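Local coordinates for OmpT protein (Vibrio cholerae serotype O1, PDB 6EHE) that probably works as a general diffusion porin, a sixteen-stranded outer-membrane beta barrel through which small hydrophilic solutes can pass, at residues A[151-156]-A[196-201]; A[239-244]-A[265-270]; A[100-105]-A[226-231]; A[95-100]-A[308-313]. One frame throughout, in Å; residues are numbered along the deposited sequence.

Interactions 1 and 2 join successive antiparallel strands in the barrel wall, whereas interactions 3 and 4 tie the loop after helix 84-88 to that wall from within. Interaction 1 is a surface contact, with a tyrosine held between a leucine methyl and detergent, and backbone ladder bonds beneath it. Interaction 2, partly buried, has the same ladder but adds a salt bridge on its inner side. Interaction 3 is buried and relies on a glycine, a serine and one bridging water; interaction 4, partly buried, is made by two phenylalanine rings. Interactions 3 and 4 share Thr100, and interactions 2 and 4 meet where Glu268 and Tyr95 come together, probably through a short hydrogen bond.

Interaction 1. Residues A[151-156]-A[196-201]; sequences FGDLAV and EYTIGD. With C8E ((hydroxyethyloxy)tri(ethyloxy)octane), chain G; C8E ((hydroxyethyloxy)tri(ethyloxy)octane), chain C.
The Tyr197 ring lies between a protein methyl and a detergent chain. Leu154 CD1 covers one face, offset toward the rim, at 3.7 Å from the Tyr197 ring centroid and 14° off the ring normal, a CH-pi contact. Over the centre of the opposite face sits C6 in the octyl tail of the chain G detergent, 3.7 Å from Tyr197 CD1. At the ring's edge, near its plane, comes the ether portion of the chain C detergent, whose C14 is 3.2 Å from Tyr197 OH. With CG opposite its own backbone N (chi1 162°), Leu154 swings CD1 over the ring, the two side chains running alongside each other and pointing the same way.

Leu154 and Tyr197 form a non-hydrogen-bonded antiparallel pair, so the bonds fall on either side of it. Thr198 N donates to Asp153 O at 2.9 Å in an almost straight bond (178°). Beyond the pair, Ala155 and Glu196 exchange two bonds: Ala155 N reaches Glu196 O at 2.9 Å and Glu196 N reaches Ala155 O at 2.8 Å. A type II' turn from Phe151 to Leu154, with Gly152 at positive phi, leads into this strand from strand 141-151.

The chemistry differs between the two faces of the sheet. Leu154 and Tyr197 meet amphiphile, consistent with a lipid-facing exterior where the ring can touch both tails and more polar groups; on the face of Ala155 and Glu196, Glu196 OE1 is hydrogen-bonded to Tyr93 OH, a polar contact consistent with that face looking into the barrel.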
loop_
_atom_site.group_PDB
_atom_site.type_symbol
_atom_site.label_atom_id
_atom_site.label_comp_id
_atom_site.label_asym_id
_atom_site.label_seq_id
_atom_site.Cartn_x
_atom_site.Cartn_y
_atom_site.Cartn_z
ATOM N N PHE A 151 -9.513 20.221 -6.558
ATOM C CA PHE A 151 -10.266 21.219 -7.323
ATOM C C PHE A 151 -11.752 20.923 -7.165
ATOM O O PHE A 151 -12.341 20.166 -7.942
ATOM C CB PHE A 151 -9.875 21.191 -8.762
ATOM C CG PHE A 151 -8.405 21.328 -8.985
ATOM C CD1 PHE A 151 -7.788 22.561 -8.856
ATOM C CD2 PHE A 151 -7.637 20.224 -9.326
ATOM C CE1 PHE A 151 -6.419 22.702 -9.067
ATOM C CE2 PHE A 151 -6.266 20.350 -9.535
ATOM C CZ PHE A 151 -5.654 21.592 -9.406
ATOM N N GLY A 152 -12.352 21.518 -6.155
ATOM C CA GLY A 152 -13.757 21.269 -5.920
ATOM C C GLY A 152 -13.951 19.816 -5.574
ATOM O O GLY A 152 -13.370 19.293 -4.618
ATOM N N ASP A 153 -14.778 19.145 -6.364
ATOM C CA ASP A 153 -15.105 17.748 -6.155
ATOM C C ASP A 153 -14.137 16.799 -6.869
ATOM O O ASP A 153 -14.393 15.588 -6.913
ATOM C CB ASP A 153 -16.532 17.491 -6.625
ATOM C CG ASP A 153 -17.563 17.788 -5.564
ATOM O OD1 ASP A 153 -17.195 18.003 -4.386
ATOM O OD2 ASP A 153 -18.757 17.799 -5.926
ATOM N N LEU A 154 -13.033 17.311 -7.412
ATOM C CA LEU A 154 -12.044 16.476 -8.077
ATOM C C LEU A 154 -10.722 16.536 -7.315
ATOM O O LEU A 154 -10.093 17.590 -7.264
ATOM C CB LEU A 154 -11.860 16.944 -9.525
ATOM C CG LEU A 154 -10.593 16.499 -10.257
ATOM C CD1 LEU A 154 -10.559 15.002 -10.325
ATOM C CD2 LEU A 154 -10.553 17.076 -11.654
ATOM N N ALA A 155 -10.278 15.409 -6.757
ATOM C CA ALA A 155 -8.975 15.308 -6.102
ATOM C C ALA A 155 -8.024 14.524 -6.995
ATOM O O ALA A 155 -8.384 13.463 -7.501
ATOM C CB ALA A 155 -9.100 14.629 -4.735
ATOM N N VAL A 156 -6.817 15.038 -7.207
ATOM C CA VAL A 156 -5.873 14.419 -8.130
ATOM C C VAL A 156 -4.536 14.270 -7.438
ATOM O O VAL A 156 -4.196 15.033 -6.522
ATOM C CB VAL A 156 -5.667 15.232 -9.418
ATOM C CG1 VAL A 156 -6.897 15.223 -10.275
ATOM C CG2 VAL A 156 -5.261 16.648 -9.059
ATOM N N GLU A 196 -9.852 11.282 -8.535
ATOM C CA GLU A 196 -10.989 10.824 -7.732
ATOM C C GLU A 196 -12.078 11.890 -7.735
ATOM O O GLU A 196 -11.858 13.020 -7.276
ATOM C CB GLU A 196 -10.569 10.502 -6.284
ATOM C CG GLU A 196 -9.475 9.427 -6.194
ATOM C CD GLU A 196 -9.127 9.035 -4.770
ATOM O OE1 GLU A 196 -9.770 8.115 -4.224
ATOM O OE2 GLU A 196 -8.199 9.645 -4.194
ATOM N N TYR A 197 -13.258 11.509 -8.204
ATOM C CA TYR A 197 -14.373 12.399 -8.487
ATOM C C TYR A 197 -15.487 12.104 -7.499
ATOM O O TYR A 197 -15.989 10.969 -7.456
ATOM C CB TYR A 197 -14.879 12.184 -9.913
ATOM C CG TYR A 197 -13.861 12.455 -11.007
ATOM C CD1 TYR A 197 -12.827 11.563 -11.270
ATOM C CD2 TYR A 197 -13.948 13.595 -11.783
ATOM C CE1 TYR A 197 -11.903 11.804 -12.250
ATOM C CE2 TYR A 197 -13.037 13.840 -12.770
ATOM C CZ TYR A 197 -12.013 12.945 -13.004
ATOM O OH TYR A 197 -11.099 13.220 -13.993
ATOM N N THR A 198 -15.864 13.111 -6.711
ATOM C CA THR A 198 -16.983 13.003 -5.782
ATOM C C THR A 198 -18.244 13.553 -6.438
ATOM O O THR A 198 -18.321 14.744 -6.754
ATOM C CB THR A 198 -16.684 13.762 -4.497
ATOM O OG1 THR A 198 -15.509 13.205 -3.913
ATOM C CG2 THR A 198 -17.858 13.663 -3.534
ATOM N N ILE A 199 -19.224 12.683 -6.636
ATOM C CA ILE A 199 -20.476 13.027 -7.300
ATOM C C ILE A 199 -21.585 12.521 -6.378
ATOM O O ILE A 199 -22.008 11.365 -6.461
ATOM C CB ILE A 199 -20.588 12.411 -8.699
ATOM C CG1 ILE A 199 -19.382 12.826 -9.555
ATOM C CG2 ILE A 199 -21.897 12.818 -9.371
ATOM C CD1 ILE A 199 -19.381 12.247 -10.931
ATOM N N GLY A 200 -22.029 13.376 -5.464
ATOM C CA GLY A 200 -23.103 13.025 -4.560
ATOM C C GLY A 200 -22.709 11.996 -3.527
ATOM O O GLY A 200 -21.868 12.261 -2.667
ATOM N N ASP A 201 -23.335 10.827 -3.580
ATOM C CA ASP A 201 -22.949 9.711 -2.737
ATOM C C ASP A 201 -22.009 8.753 -3.451
ATOM O O ASP A 201 -21.678 7.695 -2.896
ATOM C CB ASP A 201 -24.187 8.971 -2.250
ATOM C CG ASP A 201 -24.985 9.786 -1.253
ATOM O OD1 ASP A 201 -24.352 10.540 -0.475
ATOM O OD2 ASP A 201 -26.233 9.668 -1.254
HETATM C C3 C8E G . -12.184 9.495 -16.041
HETATM C C4 C8E G . -13.214 10.521 -15.580
HETATM C C5 C8E G . -14.520 9.842 -15.164
HETATM C C6 C8E G . -15.135 10.606 -14.000
HETATM C C7 C8E G . -16.639 10.719 -14.118
HETATM C C8 C8E G . -17.016 11.943 -14.953
HETATM C C11 C8E C . -8.783 9.275 -17.083
HETATM O O12 C8E C . -8.141 9.624 -15.872
HETATM C C13 C8E C . -9.048 10.213 -14.938
HETATM C C14 C8E C . -8.426 11.457 -14.309
HETATM O O15 C8E C . -7.045 11.414 -14.649
HETATM C C16 C8E C . -6.196 12.186 -13.814
HETATM C C17 C8E C . -6.803 13.566 -13.517
HETATM O O18 C8E C . -6.843 14.410 -14.652
HETATM C C19 C8E C . -8.131 14.918 -14.925
HETATM C C20 C8E C . -8.144 16.426 -14.654
HETATM O O21 C8E C . -8.562 17.120 -15.814
#

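Interaction 2. Residues A[239-244]-A[265-270]; sequences TKLYAG and LGVEYK. With C8E ((hydroxyethyloxy)tri(ethyloxy)octane), chain B.
With chi1 at 57°, Tyr242 holds CG between its own backbone N and carbonyl carbon, which lays the ring across the neighbouring strand over Gly266. Gly266 CA stands 3.9 Å from the centroid of the Tyr242 ring, 20° off the normal, a CH-pi contact. On the same side of the sheet, Glu268 extends opposite its backbone N (chi1 163°) while Lys240 bends at chi3 and chi4, which brings Lys240 NZ to 2.9 Å from Glu268 OE1 in a salt bridge.

Two hydrogen-bonded pairs underlie these groups. Lys240 and Glu268 exchange bonds through N and O in both directions, as do Tyr242 and Gly266, although Tyr242 N approaches Gly266 O from above the carbonyl plane. On the other face Leu241 CD2 packs on Val267 CB at 3.9 Å, and Thr239 OG1 meets the edge of the Tyr269 ring 3.4 Å from Tyr269 CD1.

The aromatic-over-glycine pairing resembles the mortise-and-tenon joints of outer-membrane barrels. The polar ends on this face reach further: Tyr242 OH bonds Glu280, and Glu268 OE2 probably makes a short hydrogen bond with Tyr95 OH. Lys270 NZ lies 3.3 Å from Lys240 NZ, a proximity that may lower one amine's proton affinity, while Glu268 probably offsets part of the charge.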
loop_
_atom_site.group_PDB
_atom_site.type_symbol
_atom_site.label_atom_id
_atom_site.label_comp_id
_atom_site.label_asym_id
_atom_site.label_seq_id
_atom_site.Cartn_x
_atom_site.Cartn_y
_atom_site.Cartn_z
ATOM N N THR A 239 -23.530 2.562 5.120
ATOM C CA THR A 239 -23.354 1.460 4.190
ATOM C C THR A 239 -22.855 2.013 2.866
ATOM O O THR A 239 -23.540 2.824 2.240
ATOM C CB THR A 239 -24.675 0.726 3.981
ATOM O OG1 THR A 239 -25.382 0.677 5.223
ATOM C CG2 THR A 239 -24.428 -0.697 3.467
ATOM N N LYS A 240 -21.672 1.590 2.449
ATOM C CA LYS A 240 -21.189 1.852 1.100
ATOM C C LYS A 240 -21.079 0.528 0.359
ATOM O O LYS A 240 -20.593 -0.461 0.921
ATOM C CB LYS A 240 -19.827 2.552 1.101
ATOM C CG LYS A 240 -19.787 3.937 1.738
ATOM C CD LYS A 240 -18.454 4.650 1.412
ATOM C CE LYS A 240 -18.014 5.593 2.535
ATOM N NZ LYS A 240 -17.175 4.939 3.609
ATOM N N LEU A 241 -21.574 0.497 -0.874
ATOM C CA LEU A 241 -21.155 -0.511 -1.828
ATOM C C LEU A 241 -19.876 -0.025 -2.491
ATOM O O LEU A 241 -19.648 1.183 -2.607
ATOM C CB LEU A 241 -22.216 -0.729 -2.902
ATOM C CG LEU A 241 -23.472 -1.528 -2.575
ATOM C CD1 LEU A 241 -24.308 -1.761 -3.834
ATOM C CD2 LEU A 241 -23.107 -2.843 -1.911
ATOM N N TYR A 242 -19.041 -0.965 -2.933
ATOM C CA TYR A 242 -17.835 -0.571 -3.640
ATOM C C TYR A 242 -17.491 -1.622 -4.676
ATOM O O TYR A 242 -17.848 -2.795 -4.536
ATOM C CB TYR A 242 -16.649 -0.350 -2.690
ATOM C CG TYR A 242 -16.291 -1.537 -1.824
ATOM C CD1 TYR A 242 -15.448 -2.540 -2.305
ATOM C CD2 TYR A 242 -16.779 -1.658 -0.532
ATOM C CE1 TYR A 242 -15.100 -3.635 -1.532
ATOM C CE2 TYR A 242 -16.426 -2.756 0.255
ATOM C CZ TYR A 242 -15.582 -3.740 -0.267
ATOM O OH TYR A 242 -15.202 -4.832 0.466
ATOM N N ALA A 243 -16.789 -1.194 -5.721
ATOM C CA ALA A 243 -16.380 -2.145 -6.741
ATOM C C ALA A 243 -15.170 -1.605 -7.467
ATOM O O ALA A 243 -14.881 -0.407 -7.411
ATOM C CB ALA A 243 -17.507 -2.418 -7.739
ATOM N N GLY A 244 -14.492 -2.496 -8.179
ATOM C CA GLY A 244 -13.314 -2.086 -8.939
ATOM C C GLY A 244 -12.889 -3.064 -9.982
ATOM O O GLY A 244 -13.105 -4.285 -9.876
ATOM N N LEU A 265 -16.184 -6.720 -5.937
ATOM C CA LEU A 265 -17.440 -6.085 -5.543
ATOM C C LEU A 265 -17.718 -6.400 -4.088
ATOM O O LEU A 265 -17.617 -7.564 -3.688
ATOM C CB LEU A 265 -18.608 -6.574 -6.398
ATOM C CG LEU A 265 -19.980 -6.192 -5.849
ATOM C CD1 LEU A 265 -20.276 -4.722 -6.103
ATOM C CD2 LEU A 265 -21.046 -7.063 -6.492
ATOM N N GLY A 266 -18.058 -5.383 -3.301
ATOM C CA GLY A 266 -18.292 -5.637 -1.889
ATOM C C GLY A 266 -19.179 -4.590 -1.251
ATOM O O GLY A 266 -19.657 -3.653 -1.901
ATOM N N VAL A 267 -19.364 -4.768 0.055
ATOM C CA VAL A 267 -20.188 -3.908 0.898
ATOM C C VAL A 267 -19.422 -3.651 2.184
ATOM O O VAL A 267 -18.715 -4.534 2.685
ATOM C CB VAL A 267 -21.559 -4.544 1.226
ATOM C CG1 VAL A 267 -21.365 -5.883 1.940
ATOM C CG2 VAL A 267 -22.398 -3.617 2.089
ATOM N N GLU A 268 -19.575 -2.438 2.708
ATOM C CA GLU A 268 -18.959 -1.984 3.944
ATOM C C GLU A 268 -20.042 -1.354 4.801
ATOM O O GLU A 268 -20.797 -0.497 4.323
ATOM C CB GLU A 268 -17.847 -0.966 3.661
ATOM C CG GLU A 268 -17.428 -0.130 4.861
ATOM C CD GLU A 268 -16.558 1.047 4.465
ATOM O OE1 GLU A 268 -17.100 2.102 4.044
ATOM O OE2 GLU A 268 -15.318 0.903 4.550
ATOM N N TYR A 269 -20.138 -1.800 6.049
ATOM C CA TYR A 269 -21.006 -1.179 7.027
ATOM C C TYR A 269 -20.122 -0.654 8.136
ATOM O O TYR A 269 -19.425 -1.432 8.794
ATOM C CB TYR A 269 -22.030 -2.160 7.576
ATOM C CG TYR A 269 -22.993 -1.489 8.522
ATOM C CD1 TYR A 269 -24.078 -0.769 8.041
ATOM C CD2 TYR A 269 -22.797 -1.548 9.897
ATOM C CE1 TYR A 269 -24.957 -0.153 8.898
ATOM C CE2 TYR A 269 -23.663 -0.926 10.757
ATOM C CZ TYR A 269 -24.740 -0.226 10.255
ATOM O OH TYR A 269 -25.607 0.392 11.132
ATOM N N LYS A 270 -20.122 0.661 8.321
ATOM C CA LYS A 270 -19.351 1.285 9.389
ATOM C C LYS A 270 -20.303 1.454 10.560
ATOM O O LYS A 270 -21.082 2.405 10.603
ATOM C CB LYS A 270 -18.766 2.620 8.933
ATOM C CG LYS A 270 -17.446 2.494 8.198
ATOM C CD LYS A 270 -17.256 3.585 7.154
ATOM C CE LYS A 270 -16.066 4.470 7.493
ATOM N NZ LYS A 270 -15.969 5.652 6.588
HETATM C C1 C8E B . -21.495 -7.491 6.009
HETATM C C2 C8E B . -22.161 -6.163 5.619
HETATM C C3 C8E B . -23.390 -5.800 6.464
HETATM C C4 C8E B . -24.614 -5.475 5.602
HETATM C C5 C8E B . -24.893 -3.969 5.503
HETATM C C6 C8E B . -26.217 -3.526 6.150
#

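Interaction 3. Residues A[100-105]-A[226-231]; sequences TGLRYG and AISVAG
Arg103 touches Ala226 with the start of its side chain and turns its polar end elsewhere. Beyond CB, Arg103 CG rests 4.1 Å from Ala226 CB. The next torsions (chi2 -52°, chi3 -63°) fold the chain back on itself, and this curl carries the guanidinium round to its own loop. NE is hydrogen-bonded just outside the two segments, while Arg103 NH1 donates to Thr100 O at 2.7 Å, with the acceptor in the guanidinium plane. NH2 makes a salt bridge with Glu224, earlier on the same barrel strand, so the group is fixed from two directions.

Gly101 supplies the closest approach to the strand. Its carbonyl oxygen lies 3.4 Å from Ala226 CB, and Gly101 CA, with no side chain, comes to 3.5 Å from Ser228 OG. A water links the two segments, donating to Gly101 O at 2.8 Å and hydrogen-bonded to Ser228 OG at 2.6 Å.

Strand 221-236 runs between strands 202-215 and 239-252 in the barrel, and the loop after helix 84-88 rests against its inner side. Arg103 also touches Ala211 and Gln250 of these flanking strands, while Thr100 OG1 bonds Glu246, spreading the loop's grip over three neighbouring strands.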
loop_
_atom_site.group_PDB
_atom_site.type_symbol
_atom_site.label_atom_id
_atom_site.label_comp_id
_atom_site.label_asym_id
_atom_site.label_seq_id
_atom_site.Cartn_x
_atom_site.Cartn_y
_atom_site.Cartn_z
ATOM N N THR A 100 -4.182 -4.530 -7.251
ATOM C CA THR A 100 -3.189 -5.122 -8.146
ATOM C C THR A 100 -2.650 -4.123 -9.153
ATOM O O THR A 100 -1.573 -4.356 -9.722
ATOM C CB THR A 100 -3.789 -6.331 -8.871
ATOM O OG1 THR A 100 -4.851 -5.888 -9.718
ATOM C CG2 THR A 100 -4.388 -7.299 -7.857
ATOM N N GLY A 101 -3.363 -3.019 -9.388
ATOM C CA GLY A 101 -2.965 -2.009 -10.343
ATOM C C GLY A 101 -2.048 -0.965 -9.783
ATOM O O GLY A 101 -1.654 -0.020 -10.481
ATOM N N LEU A 102 -1.702 -1.094 -8.522
ATOM C CA LEU A 102 -0.817 -0.159 -7.848
ATOM C C LEU A 102 0.560 -0.823 -7.749
ATOM O O LEU A 102 0.744 -1.745 -6.954
ATOM C CB LEU A 102 -1.426 0.184 -6.492
ATOM C CG LEU A 102 -2.432 1.341 -6.363
ATOM C CD1 LEU A 102 -3.344 1.510 -7.497
ATOM C CD2 LEU A 102 -3.243 1.163 -5.116
ATOM N N ARG A 103 1.522 -0.373 -8.570
ATOM C CA ARG A 103 2.764 -1.105 -8.817
ATOM C C ARG A 103 3.959 -0.611 -7.996
ATOM O O ARG A 103 5.088 -1.075 -8.219
ATOM C CB ARG A 103 3.122 -1.059 -10.309
ATOM C CG ARG A 103 2.000 -1.494 -11.314
ATOM C CD ARG A 103 1.358 -2.887 -10.979
ATOM N NE ARG A 103 2.295 -4.006 -11.053
ATOM C CZ ARG A 103 2.011 -5.253 -10.689
ATOM N NH1 ARG A 103 0.805 -5.557 -10.231
ATOM N NH2 ARG A 103 2.942 -6.198 -10.781
ATOM N N TYR A 104 3.752 0.296 -7.043
ATOM C CA TYR A 104 4.887 0.820 -6.285
ATOM C C TYR A 104 5.511 -0.209 -5.367
ATOM O O TYR A 104 6.648 -0.003 -4.916
ATOM C CB TYR A 104 4.466 2.014 -5.428
ATOM C CG TYR A 104 3.426 1.643 -4.400
ATOM C CD1 TYR A 104 3.787 1.141 -3.148
ATOM C CD2 TYR A 104 2.081 1.787 -4.685
ATOM C CE1 TYR A 104 2.824 0.781 -2.241
ATOM C CE2 TYR A 104 1.118 1.433 -3.778
ATOM C CZ TYR A 104 1.483 0.941 -2.556
ATOM O OH TYR A 104 0.489 0.601 -1.653
ATOM N N GLY A 105 4.782 -1.265 -5.014
ATOM C CA GLY A 105 5.222 -2.137 -3.944
ATOM C C GLY A 105 5.865 -3.445 -4.355
ATOM O O GLY A 105 6.133 -4.274 -3.476
ATOM N N ALA A 226 -0.783 -0.330 -15.977
ATOM C CA ALA A 226 -1.865 -0.769 -15.125
ATOM C C ALA A 226 -2.888 0.333 -15.039
ATOM O O ALA A 226 -2.540 1.508 -14.887
ATOM C CB ALA A 226 -1.360 -1.097 -13.717
ATOM N N ILE A 227 -4.144 -0.056 -15.086
ATOM C CA ILE A 227 -5.240 0.860 -14.843
ATOM C C ILE A 227 -6.155 0.248 -13.797
ATOM O O ILE A 227 -6.410 -0.964 -13.808
ATOM C CB ILE A 227 -6.012 1.173 -16.138
ATOM C CG1 ILE A 227 -7.195 2.102 -15.847
ATOM C CG2 ILE A 227 -6.449 -0.130 -16.824
ATOM C CD1 ILE A 227 -7.958 2.513 -17.079
ATOM N N SER A 228 -6.626 1.088 -12.881
ATOM C CA SER A 228 -7.612 0.716 -11.883
ATOM C C SER A 228 -8.761 1.705 -11.982
ATOM O O SER A 228 -8.546 2.931 -11.958
ATOM C CB SER A 228 -6.996 0.719 -10.470
ATOM O OG SER A 228 -5.685 0.165 -10.495
ATOM N N VAL A 229 -9.971 1.180 -12.134
ATOM C CA VAL A 229 -11.182 1.990 -12.129
ATOM C C VAL A 229 -12.036 1.471 -11.004
ATOM O O VAL A 229 -12.396 0.288 -11.000
ATOM C CB VAL A 229 -11.958 1.917 -13.449
ATOM C CG1 VAL A 229 -13.074 2.942 -13.407
ATOM C CG2 VAL A 229 -11.048 2.126 -14.644
ATOM N N ALA A 230 -12.354 2.336 -10.047
ATOM C CA ALA A 230 -13.058 1.880 -8.859
ATOM C C ALA A 230 -14.085 2.919 -8.428
ATOM O O ALA A 230 -14.087 4.066 -8.880
ATOM C CB ALA A 230 -12.073 1.582 -7.731
ATOM N N GLY A 231 -14.961 2.512 -7.533
ATOM C CA GLY A 231 -16.017 3.405 -7.126
ATOM C C GLY A 231 -16.651 2.922 -5.849
ATOM O O GLY A 231 -16.561 1.739 -5.498
HETATM O O HOH W 1 -3.738 1.404 -11.650
#

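Interaction 4. Residues A[95-100]-A[308-313]; sequences YFFGGT and ANNFGI
Phe96 and Phe97 present their rings differently to the strand of Gly312: Phe96 gives the backbone a face, whereas Phe97 takes the Asn310 side chain on a face and turns an edge to the backbone. Gly312 CA is 3.9 Å from the centroid of the Phe96 ring, 17° off its normal, offset toward the rim. Packing there is tight, with Phe96 CE2 3.2 Å from Gly312 C and Phe96 CZ 3.4 Å from Ile313 N. Gly312, having no side chain, lets the Phe96 ring lie directly on the backbone.

Asn310 CB lies over one face of Phe97, 3.9 Å from the ring centroid, and Phe96 CB sits over the centre of the opposite face, 3.5 Å above the plane. The Asn310 side chain passes aslant, its amide turned 51° from the ring, while its OD1 accepts a bond from Glu19 N. With chi1 at -48°, Phe97 brings CZ to 3.6 Å from Phe311 N, with Phe311 C in the ring plane.

Glu280 on strand 275-286 accepts the backbone N-H groups of Phe96 and Phe97, adding a polar hold. A loop between the fifth and sixth barrel strands, folded inward against the wall, corresponds in topology to L3, the constriction loop of general porins.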
loop_
_atom_site.group_PDB
_atom_site.type_symbol
_atom_site.label_atom_id
_atom_site.label_comp_id
_atom_site.label_asym_id
_atom_site.label_seq_id
_atom_site.Cartn_x
_atom_site.Cartn_y
_atom_site.Cartn_z
ATOM N N TYR A 95 -11.176 -4.201 0.380
ATOM C CA TYR A 95 -10.620 -4.629 1.644
ATOM C C TYR A 95 -9.759 -5.865 1.495
ATOM O O TYR A 95 -8.875 -6.087 2.331
ATOM C CB TYR A 95 -11.754 -4.917 2.656
ATOM C CG TYR A 95 -12.254 -3.694 3.422
ATOM C CD1 TYR A 95 -11.657 -3.306 4.619
ATOM C CD2 TYR A 95 -13.328 -2.941 2.959
ATOM C CE1 TYR A 95 -12.103 -2.207 5.323
ATOM C CE2 TYR A 95 -13.781 -1.832 3.659
ATOM C CZ TYR A 95 -13.164 -1.476 4.837
ATOM O OH TYR A 95 -13.599 -0.368 5.531
ATOM N N PHE A 96 -9.986 -6.661 0.443
ATOM C CA PHE A 96 -9.414 -8.000 0.329
ATOM C C PHE A 96 -8.569 -8.197 -0.919
ATOM O O PHE A 96 -7.418 -8.613 -0.808
ATOM C CB PHE A 96 -10.523 -9.051 0.329
ATOM C CG PHE A 96 -11.041 -9.396 1.688
ATOM C CD1 PHE A 96 -10.260 -10.095 2.583
ATOM C CD2 PHE A 96 -12.335 -9.051 2.055
ATOM C CE1 PHE A 96 -10.745 -10.430 3.845
ATOM C CE2 PHE A 96 -12.832 -9.372 3.308
ATOM C CZ PHE A 96 -12.037 -10.069 4.208
ATOM N N PHE A 97 -9.120 -7.965 -2.109
ATOM C CA PHE A 97 -8.525 -8.474 -3.332
ATOM C C PHE A 97 -8.039 -7.417 -4.310
ATOM O O PHE A 97 -7.420 -7.790 -5.315
ATOM C CB PHE A 97 -9.524 -9.379 -4.064
ATOM C CG PHE A 97 -10.171 -10.410 -3.176
ATOM C CD1 PHE A 97 -9.426 -11.438 -2.634
ATOM C CD2 PHE A 97 -11.523 -10.351 -2.892
ATOM C CE1 PHE A 97 -10.003 -12.382 -1.833
ATOM C CE2 PHE A 97 -12.117 -11.304 -2.082
ATOM C CZ PHE A 97 -11.356 -12.319 -1.554
ATOM N N GLY A 98 -8.296 -6.129 -4.071
ATOM C CA GLY A 98 -7.920 -5.092 -5.005
ATOM C C GLY A 98 -6.497 -4.639 -4.801
ATOM O O GLY A 98 -5.734 -5.201 -4.011
ATOM N N GLY A 99 -6.142 -3.579 -5.518
ATOM C CA GLY A 99 -4.812 -3.030 -5.411
ATOM C C GLY A 99 -3.780 -3.654 -6.328
ATOM O O GLY A 99 -2.596 -3.327 -6.210
ATOM N N THR A 100 -4.182 -4.530 -7.251
ATOM C CA THR A 100 -3.189 -5.122 -8.146
ATOM C C THR A 100 -2.650 -4.123 -9.153
ATOM O O THR A 100 -1.573 -4.356 -9.722
ATOM C CB THR A 100 -3.789 -6.331 -8.871
ATOM O OG1 THR A 100 -4.851 -5.888 -9.718
ATOM C CG2 THR A 100 -4.388 -7.299 -7.857
ATOM N N ALA A 308 -10.020 -17.275 -11.290
ATOM C CA ALA A 308 -10.132 -17.471 -9.848
ATOM C C ALA A 308 -11.337 -16.725 -9.277
ATOM O O ALA A 308 -11.603 -15.576 -9.629
ATOM C CB ALA A 308 -8.858 -17.010 -9.154
ATOM N N ASN A 309 -12.079 -17.399 -8.398
ATOM C CA ASN A 309 -13.258 -16.841 -7.747
ATOM C C ASN A 309 -13.021 -16.842 -6.246
ATOM O O ASN A 309 -12.822 -17.903 -5.654
ATOM C CB ASN A 309 -14.504 -17.657 -8.080
ATOM C CG ASN A 309 -15.385 -16.975 -9.094
ATOM O OD1 ASN A 309 -14.896 -16.363 -10.043
ATOM N ND2 ASN A 309 -16.697 -17.064 -8.896
ATOM N N ASN A 310 -13.046 -15.667 -5.628
ATOM C CA ASN A 310 -12.659 -15.528 -4.234
ATOM C C ASN A 310 -13.714 -14.748 -3.464
ATOM O O ASN A 310 -14.481 -13.968 -4.027
ATOM C CB ASN A 310 -11.314 -14.825 -4.101
ATOM C CG ASN A 310 -10.248 -15.453 -4.962
ATOM O OD1 ASN A 310 -10.294 -16.647 -5.264
ATOM N ND2 ASN A 310 -9.296 -14.652 -5.384
ATOM N N PHE A 311 -13.722 -14.953 -2.152
ATOM C CA PHE A 311 -14.702 -14.293 -1.303
ATOM C C PHE A 311 -14.087 -14.071 0.068
ATOM O O PHE A 311 -13.304 -14.883 0.555
ATOM C CB PHE A 311 -16.006 -15.116 -1.196
ATOM C CG PHE A 311 -16.978 -14.580 -0.178
ATOM C CD1 PHE A 311 -17.805 -13.509 -0.483
ATOM C CD2 PHE A 311 -17.039 -15.123 1.094
ATOM C CE1 PHE A 311 -18.678 -12.999 0.458
ATOM C CE2 PHE A 311 -17.918 -14.608 2.059
ATOM C CZ PHE A 311 -18.729 -13.552 1.739
ATOM N N GLY A 312 -14.442 -12.970 0.693
ATOM C CA GLY A 312 -13.864 -12.652 1.984
ATOM C C GLY A 312 -14.840 -11.858 2.810
ATOM O O GLY A 312 -15.628 -11.065 2.286
ATOM N N ILE A 313 -14.773 -12.054 4.117
ATOM C CA ILE A 313 -15.631 -11.310 5.019
ATOM C C ILE A 313 -14.863 -11.025 6.292
ATOM O O ILE A 313 -14.157 -11.894 6.820
ATOM C CB ILE A 313 -16.930 -12.082 5.286
ATOM C CG1 ILE A 313 -17.803 -11.317 6.255
ATOM C CG2 ILE A 313 -16.644 -13.498 5.793
ATOM C CD1 ILE A 313 -19.142 -11.941 6.358
#